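Local structure of chitin oligosaccharide binding protein NagB2 (Paenibacillus sp. FPU-7, 7EHU) at residues A[88-91]-A[92-96]; A[104-108]-A[109-113]; A[115-118]-A[119-123]. The protein probably captures chitin oligosaccharides such as N,N'-diacetylchitobiose and N,N',N''-triacetylchitotriose outside the bacterial cell, acting as an extracellular solute-binding protein for their uptake. All coordinates share one frame; numbering follows the deposited sequence.

Contact 1 of 3, residues A[88-91]-A[92-96]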
loop_
_atom_site.group_PDB
_atom_site.type_symbol
_atom_site.label_atom_id
_atom_site.label_comp_id
_atom_site.label_asym_id
_atom_site.label_seq_id
_atom_site.Cartn_x
_atom_site.Cartn_y
_atom_site.Cartn_z
ATOM N N GLY A 88 7.229 22.606 9.460
ATOM C CA GLY A 88 6.894 23.466 8.341
ATOM C C GLY A 88 7.946 23.524 7.261
ATOM O O GLY A 88 7.978 24.488 6.490
ATOM N N LYS A 89 8.771 22.484 7.149
ATOM C CA LYS A 89 9.904 22.451 6.222
ATOM C C LYS A 89 9.951 21.120 5.475
ATOM O O LYS A 89 10.955 20.418 5.501
ATOM C CB LYS A 89 11.212 22.694 6.988
ATOM C CG LYS A 89 11.361 24.119 7.526
ATOM C CD LYS A 89 12.706 24.333 8.192
ATOM C CE LYS A 89 12.987 25.815 8.430
ATOM N NZ LYS A 89 14.235 26.062 9.144
ATOM N N PRO A 90 8.889 20.740 4.773
ATOM C CA PRO A 90 8.982 19.511 3.965
ATOM C C PRO A 90 9.954 19.695 2.815
ATOM O O PRO A 90 10.273 20.826 2.425
ATOM C CB PRO A 90 7.555 19.330 3.424
ATOM C CG PRO A 90 6.996 20.732 3.369
ATOM C CD PRO A 90 7.593 21.425 4.585
ATOM N N PRO A 91 10.410 18.604 2.214
ATOM C CA PRO A 91 11.099 18.699 0.921
ATOM C C PRO A 91 10.184 19.346 -0.111
ATOM O O PRO A 91 8.968 19.433 0.057
ATOM C CB PRO A 91 11.348 17.230 0.562
ATOM C CG PRO A 91 11.214 16.476 1.822
ATOM C CD PRO A 91 10.163 17.201 2.600
ATOM N N GLN A 92 10.773 19.757 -1.230
ATOM C CA GLN A 92 9.979 20.365 -2.288
ATOM C C GLN A 92 9.036 19.358 -2.943
ATOM O O GLN A 92 7.915 19.718 -3.324
ATOM C CB GLN A 92 10.897 20.995 -3.337
ATOM C CG GLN A 92 11.555 22.304 -2.917
ATOM C CD GLN A 92 12.884 22.124 -2.229
ATOM O OE1 GLN A 92 13.282 21.029 -1.824
ATOM N NE2 GLN A 92 13.651 23.190 -2.209
ATOM N N ILE A 93 9.494 18.106 -3.099
ATOM C CA ILE A 93 8.755 17.005 -3.713
ATOM C C ILE A 93 8.921 15.803 -2.800
ATOM O O ILE A 93 10.032 15.537 -2.334
ATOM C CB ILE A 93 9.318 16.645 -5.110
ATOM C CG1 ILE A 93 9.293 17.846 -6.056
ATOM C CG2 ILE A 93 8.530 15.473 -5.696
ATOM C CD1 ILE A 93 10.187 17.665 -7.283
ATOM N N PHE A 94 7.832 15.073 -2.530
ATOM C CA PHE A 94 7.945 13.964 -1.583
ATOM C C PHE A 94 6.874 12.913 -1.812
ATOM O O PHE A 94 5.717 13.236 -2.097
ATOM C CB PHE A 94 7.849 14.447 -0.112
ATOM C CG PHE A 94 6.806 15.513 0.088
ATOM C CD1 PHE A 94 5.486 15.193 0.347
ATOM C CD2 PHE A 94 7.137 16.856 -0.038
ATOM C CE1 PHE A 94 4.527 16.182 0.441
ATOM C CE2 PHE A 94 6.190 17.843 0.081
ATOM C CZ PHE A 94 4.890 17.511 0.340
ATOM N N ASN A 95 7.248 11.657 -1.597
ATOM C CA ASN A 95 6.269 10.585 -1.574
ATOM C C ASN A 95 5.292 10.835 -0.422
ATOM O O ASN A 95 5.698 11.082 0.721
ATOM C CB ASN A 95 6.977 9.246 -1.405
ATOM C CG ASN A 95 6.010 8.085 -1.424
ATOM O OD1 ASN A 95 5.488 7.668 -0.397
ATOM N ND2 ASN A 95 5.780 7.533 -2.597
ATOM N N LEU A 96 4.001 10.777 -0.733
ATOM C CA LEU A 96 2.915 11.198 0.134
ATOM C C LEU A 96 1.768 10.204 0.029
ATOM O O LEU A 96 1.467 9.700 -1.059
ATOM C CB LEU A 96 2.402 12.560 -0.345
ATOM C CG LEU A 96 1.174 13.144 0.342
ATOM C CD1 LEU A 96 1.458 13.507 1.790
ATOM C CD2 LEU A 96 0.680 14.388 -0.419
#
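The loop that enters strand 93-97 carries two successive prolines, Pro90 and Pro91, which pack against the ring of Phe94, the second residue of the strand. Pro90 offers CB, which lies 3.9 Å from Phe94 CE2 and comes at the ring obliquely. Pro91 meets the ring with two different parts. Its CD is 4.0 Å from Phe94 CD2, the proline and the aromatic side chain crossing at about a right angle, while its carbonyl oxygen sits close to the ring plane at the edge. There Pro91 O is 3.2 Å from Phe94 CD2 and equally near Phe94 CE2, so that the electron-rich oxygen probably faces the slightly positive rim of ring hydrogens. The ring reaches back to the prolines because Phe94 CG stands between the backbone N and the carbonyl carbon, chi1 40°.

This is the joint between helix 73-86, which ends in a Schellman motif at Gly88, and a strand of the sheet in a solute-binding protein of the periplasmic-binding type. Proline suits both lead-in positions: each ring restricts its backbone and is itself a compact apolar surface, that of Pro91 lying against Leu81 of the helix and Thr33 and Arg35 of strand 30-36. At Gln92 the backbone takes helical angles for one residue before becoming extended. Its side chain bends at chi2, 90°, and its amide spans two neighbours, OE1 accepting from Thr33 N and NE2 donating to Glu328 OE2. Ile93 turns its branched side chain away from the prolines onto Leu34, as suits a buried strand residue, whereas Phe94 takes the other side of the strand, where Met85 and Leu111 also touch its ring. Backbone bonds tie Ile93 to Thr33 and Arg35, and Phe94 to Gly319.

Contact 2 of 3, residues A[104-108]-A[109-113]; sequences NYAKA and GHLLP
Tyr105 and Ala106 accept the two backbone bonds that close the end of helix 100-107. His110 N donates to Tyr105 O over 3.0 Å in a fairly straight bond (166°), and Gly109 N reaches Ala106 O at 2.9 Å from above the carbonyl plane. Together they make a Schellman motif, with Gly109 at its positive-phi position, where a residue lacking CB fits most easily. Water 1 extends the cap, donating to Ala106 O and accepting from Leu111 N at 3.0 Å.

The apolar contacts lie just beyond the turn. Leu111 brings CG to 3.7 Å from Tyr105 CB and rests CD1 beside Ala106 CB, whose small size lets the leucine close to the helix. The CB of Leu111 points toward the helix, and CG, beside the backbone N (chi1 -61°), is thereby set against the tyrosine; the side chain also meets Met85 and Tyr140.

A third kind of contact involves the His110 ring. Ala108 O stands 3.6 Å above its plane, over the centre of one face, while Ala108 CB approaches His110 CD2 to 3.6 Å. The ring's ND1 is hydrogen-bonded to His323 NE2, which helps fix its rotation.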
loop_
_atom_site.group_PDB
_atom_site.type_symbol
_atom_site.label_atom_id
_atom_site.label_comp_id
_atom_site.label_asym_id
_atom_site.label_seq_id
_atom_site.Cartn_x
_atom_site.Cartn_y
_atom_site.Cartn_z
ATOM N N ASN A 104 -3.949 16.083 6.973
ATOM C CA ASN A 104 -3.193 16.763 8.015
ATOM C C ASN A 104 -2.272 17.821 7.426
ATOM O O ASN A 104 -2.246 18.960 7.888
ATOM C CB ASN A 104 -2.382 15.745 8.813
ATOM C CG ASN A 104 -3.242 14.891 9.719
ATOM O OD1 ASN A 104 -4.441 15.121 9.856
ATOM N ND2 ASN A 104 -2.635 13.890 10.345
ATOM N N TYR A 105 -1.507 17.468 6.400
ATOM C CA TYR A 105 -0.520 18.395 5.879
ATOM C C TYR A 105 -1.180 19.532 5.114
ATOM O O TYR A 105 -0.669 20.651 5.127
ATOM C CB TYR A 105 0.523 17.649 5.044
ATOM C CG TYR A 105 1.248 16.542 5.778
ATOM C CD1 TYR A 105 1.521 16.626 7.140
ATOM C CD2 TYR A 105 1.691 15.417 5.105
ATOM C CE1 TYR A 105 2.186 15.608 7.794
ATOM C CE2 TYR A 105 2.378 14.395 5.751
ATOM C CZ TYR A 105 2.613 14.499 7.097
ATOM O OH TYR A 105 3.303 13.520 7.776
ATOM N N ALA A 106 -2.287 19.252 4.429
ATOM C CA ALA A 106 -3.015 20.303 3.732
ATOM C C ALA A 106 -3.632 21.288 4.718
ATOM O O ALA A 106 -3.552 22.501 4.520
ATOM C CB ALA A 106 -4.091 19.705 2.840
ATOM N N LYS A 107 -4.245 20.780 5.791
ATOM C CA LYS A 107 -4.794 21.655 6.821
ATOM C C LYS A 107 -3.739 22.571 7.407
ATOM O O LYS A 107 -4.030 23.718 7.776
ATOM C CB LYS A 107 -5.306 20.836 8.003
ATOM C CG LYS A 107 -6.269 21.679 8.815
ATOM C CD LYS A 107 -6.339 21.257 10.194
ATOM C CE LYS A 107 -7.208 21.889 11.224
ATOM N NZ LYS A 107 -7.225 20.550 11.951
ATOM N N ALA A 108 -2.540 22.034 7.614
ATOM C CA ALA A 108 -1.434 22.785 8.180
ATOM C C ALA A 108 -0.846 23.764 7.183
ATOM O O ALA A 108 0.024 24.559 7.555
ATOM C CB ALA A 108 -0.354 21.818 8.667
ATOM N N GLY A 109 -1.304 23.731 5.933
ATOM C CA GLY A 109 -0.857 24.674 4.932
ATOM C C GLY A 109 0.444 24.325 4.244
ATOM O O GLY A 109 1.045 25.211 3.629
ATOM N N HIS A 110 0.881 23.061 4.285
ATOM C CA HIS A 110 2.192 22.693 3.783
ATOM C C HIS A 110 2.186 22.054 2.411
ATOM O O HIS A 110 3.265 21.768 1.891
ATOM C CB HIS A 110 2.890 21.761 4.752
ATOM C CG HIS A 110 3.099 22.381 6.085
ATOM N ND1 HIS A 110 3.505 23.691 6.229
ATOM C CD2 HIS A 110 2.937 21.888 7.331
ATOM C CE1 HIS A 110 3.574 23.980 7.514
ATOM N NE2 HIS A 110 3.235 22.904 8.206
ATOM N N LEU A 111 1.016 21.832 1.813
ATOM C CA LEU A 111 0.893 21.175 0.512
ATOM C C LEU A 111 0.449 22.154 -0.564
ATOM O O LEU A 111 -0.507 22.910 -0.371
ATOM C CB LEU A 111 -0.104 20.014 0.564
ATOM C CG LEU A 111 0.242 18.874 1.518
ATOM C CD1 LEU A 111 -0.761 17.728 1.375
ATOM C CD2 LEU A 111 1.663 18.342 1.286
ATOM N N LEU A 112 1.129 22.116 -1.706
ATOM C CA LEU A 112 0.778 22.970 -2.841
ATOM C C LEU A 112 -0.540 22.515 -3.447
ATOM O O LEU A 112 -0.642 21.353 -3.847
ATOM C CB LEU A 112 1.898 22.873 -3.884
ATOM C CG LEU A 112 1.838 23.855 -5.055
ATOM C CD1 LEU A 112 2.177 25.264 -4.587
ATOM C CD2 LEU A 112 2.777 23.418 -6.167
ATOM N N PRO A 113 -1.557 23.380 -3.569
ATOM C CA PRO A 113 -2.754 22.983 -4.322
ATOM C C PRO A 113 -2.421 22.921 -5.808
ATOM O O PRO A 113 -1.719 23.780 -6.352
ATOM C CB PRO A 113 -3.773 24.081 -3.988
ATOM C CG PRO A 113 -2.961 25.251 -3.630
ATOM C CD PRO A 113 -1.675 24.737 -3.020
HETATM O O HOH W 1 -1.607 23.266 2.136
#

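Contact 3 of 3, residues A[115-118]-A[119-123]; sequences NDIL and KELGL
Leu118 O is gripped by two backbone N-H groups beyond it in the chain: Leu123 N donates over 2.9 Å at a good angle (162°), and Leu121 N, at 3.3 Å, adds a weak bond. The Leu123 bond spans five residues and, with Gly122 N donating to Lys119 O, forms the Schellman motif that terminates helix 115-121. Gly122 adopts the positive phi that takes the chain out of the helix, a conformation glycine enters at little cost. Before the end, ordinary helical bonds run from Lys119 N to Asn115 O, from Glu120 N to Asp116 O and from Leu121 N to Ile117 O.

The motif has its customary apolar partner. Leu118 lays CD2 3.7 Å from Leu123 CB, the two leucine side chains crossing at about a right angle. Across one helical turn, Ile117 and Leu121 lie side by side and point the same way, with Ile117 CG2 3.7 Å from Leu121 CD1. CG2 is anti to the backbone N while CG1 lies beside it, so the beta-branch presents a methyl to the following turn. Leu121 and Leu123 both continue onto Ile336 of helix 326-339, and Leu118 onto Ile139 and Leu142.

The long polar side chains of Lys119 and Glu120 suit their exposed positions. Leu121 N bonds to Ile117 O and only weakly to Leu118 O, consistent with some tightening toward 3-10 geometry in the last turn.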
loop_
_atom_site.group_PDB
_atom_site.type_symbol
_atom_site.label_atom_id
_atom_site.label_comp_id
_atom_site.label_asym_id
_atom_site.label_seq_id
_atom_site.Cartn_x
_atom_site.Cartn_y
_atom_site.Cartn_z
ATOM N N ASN A 115 -4.737 22.271 -8.577
ATOM C CA ASN A 115 -5.806 22.342 -9.578
ATOM C C ASN A 115 -5.387 23.168 -10.799
ATOM O O ASN A 115 -5.580 22.751 -11.950
ATOM C CB ASN A 115 -7.081 22.916 -8.948
ATOM C CG ASN A 115 -7.591 22.094 -7.763
ATOM O OD1 ASN A 115 -6.861 21.824 -6.819
ATOM N ND2 ASN A 115 -8.860 21.744 -7.793
ATOM N N ASP A 116 -4.841 24.369 -10.575
ATOM C CA ASP A 116 -4.454 25.212 -11.703
ATOM C C ASP A 116 -3.301 24.593 -12.481
ATOM O O ASP A 116 -3.266 24.670 -13.715
ATOM C CB ASP A 116 -4.083 26.611 -11.208
ATOM C CG ASP A 116 -5.286 27.535 -11.093
ATOM O OD1 ASP A 116 -6.426 27.094 -11.378
ATOM O OD2 ASP A 116 -5.087 28.723 -10.724
ATOM N N ILE A 117 -2.346 23.987 -11.776
ATOM C CA ILE A 117 -1.252 23.317 -12.462
ATOM C C ILE A 117 -1.781 22.205 -13.350
ATOM O O ILE A 117 -1.332 22.034 -14.491
ATOM C CB ILE A 117 -0.222 22.791 -11.447
ATOM C CG1 ILE A 117 0.544 23.964 -10.854
ATOM C CG2 ILE A 117 0.717 21.764 -12.100
ATOM C CD1 ILE A 117 1.175 23.656 -9.516
ATOM N N LEU A 118 -2.738 21.428 -12.842
ATOM C CA LEU A 118 -3.271 20.345 -13.654
ATOM C C LEU A 118 -3.959 20.872 -14.905
ATOM O O LEU A 118 -3.822 20.287 -15.991
ATOM C CB LEU A 118 -4.229 19.475 -12.848
ATOM C CG LEU A 118 -3.591 18.678 -11.706
ATOM C CD1 LEU A 118 -4.655 17.848 -11.022
ATOM C CD2 LEU A 118 -2.449 17.787 -12.163
ATOM N N LYS A 119 -4.716 21.967 -14.778
ATOM C CA LYS A 119 -5.297 22.606 -15.958
ATOM C C LYS A 119 -4.209 23.042 -16.939
ATOM O O LYS A 119 -4.305 22.805 -18.147
ATOM C CB LYS A 119 -6.163 23.800 -15.526
ATOM C CG LYS A 119 -7.019 24.391 -16.639
ATOM C CD LYS A 119 -7.659 25.724 -16.244
ATOM C CE LYS A 119 -7.761 26.680 -17.469
ATOM N NZ LYS A 119 -8.087 28.080 -17.101
ATOM N N GLU A 120 -3.155 23.676 -16.429
ATOM C CA GLU A 120 -2.061 24.126 -17.292
ATOM C C GLU A 120 -1.434 22.964 -18.055
ATOM O O GLU A 120 -1.077 23.111 -19.225
ATOM C CB GLU A 120 -0.986 24.818 -16.450
ATOM C CG GLU A 120 0.196 25.347 -17.265
ATOM C CD GLU A 120 1.138 26.234 -16.462
ATOM O OE1 GLU A 120 0.676 26.969 -15.565
ATOM O OE2 GLU A 120 2.351 26.189 -16.740
ATOM N N LEU A 121 -1.266 21.819 -17.405
ATOM C CA LEU A 121 -0.558 20.682 -17.974
ATOM C C LEU A 121 -1.472 19.704 -18.709
ATOM O O LEU A 121 -0.992 18.680 -19.197
ATOM C CB LEU A 121 0.196 19.940 -16.869
ATOM C CG LEU A 121 1.288 20.745 -16.174
ATOM C CD1 LEU A 121 1.950 19.894 -15.091
ATOM C CD2 LEU A 121 2.319 21.274 -17.147
ATOM N N GLY A 122 -2.772 19.979 -18.791
ATOM C CA GLY A 122 -3.689 19.066 -19.438
ATOM C C GLY A 122 -3.999 17.793 -18.682
ATOM O O GLY A 122 -4.463 16.826 -19.295
ATOM N N LEU A 123 -3.801 17.782 -17.363
ATOM C CA LEU A 123 -3.860 16.577 -16.542
ATOM C C LEU A 123 -5.121 16.483 -15.689
ATOM O O LEU A 123 -5.272 15.509 -14.954
ATOM C CB LEU A 123 -2.613 16.515 -15.642
ATOM C CG LEU A 123 -1.302 16.149 -16.343
ATOM C CD1 LEU A 123 -0.120 16.405 -15.388
ATOM C CD2 LEU A 123 -1.288 14.713 -16.825
#

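In the fold
The three contacts follow in series along the chain. Strand 93-97 of contact 1, part of the mixed sheet, leads into helix 100-107 of contact 2, and the next helix, 115-121, carries contact 3. Centres of contacts 1 and 2 are about 10 Å apart, and they touch directly: Leu96 meets Tyr105 and Leu111, and Gly88 lies against the His110 ring. Contact 3 lies about 19 Å from contact 2, joined to it where Leu112 packs on Ile117, and about 20 Å from contact 1. All lie on the same side of the chain's centre. The side chains of Phe94 and Tyr105 stand about 12 and 11 Å from a bound N-acetylglucosamine, so this run probably forms part of the framework near the sugar pocket.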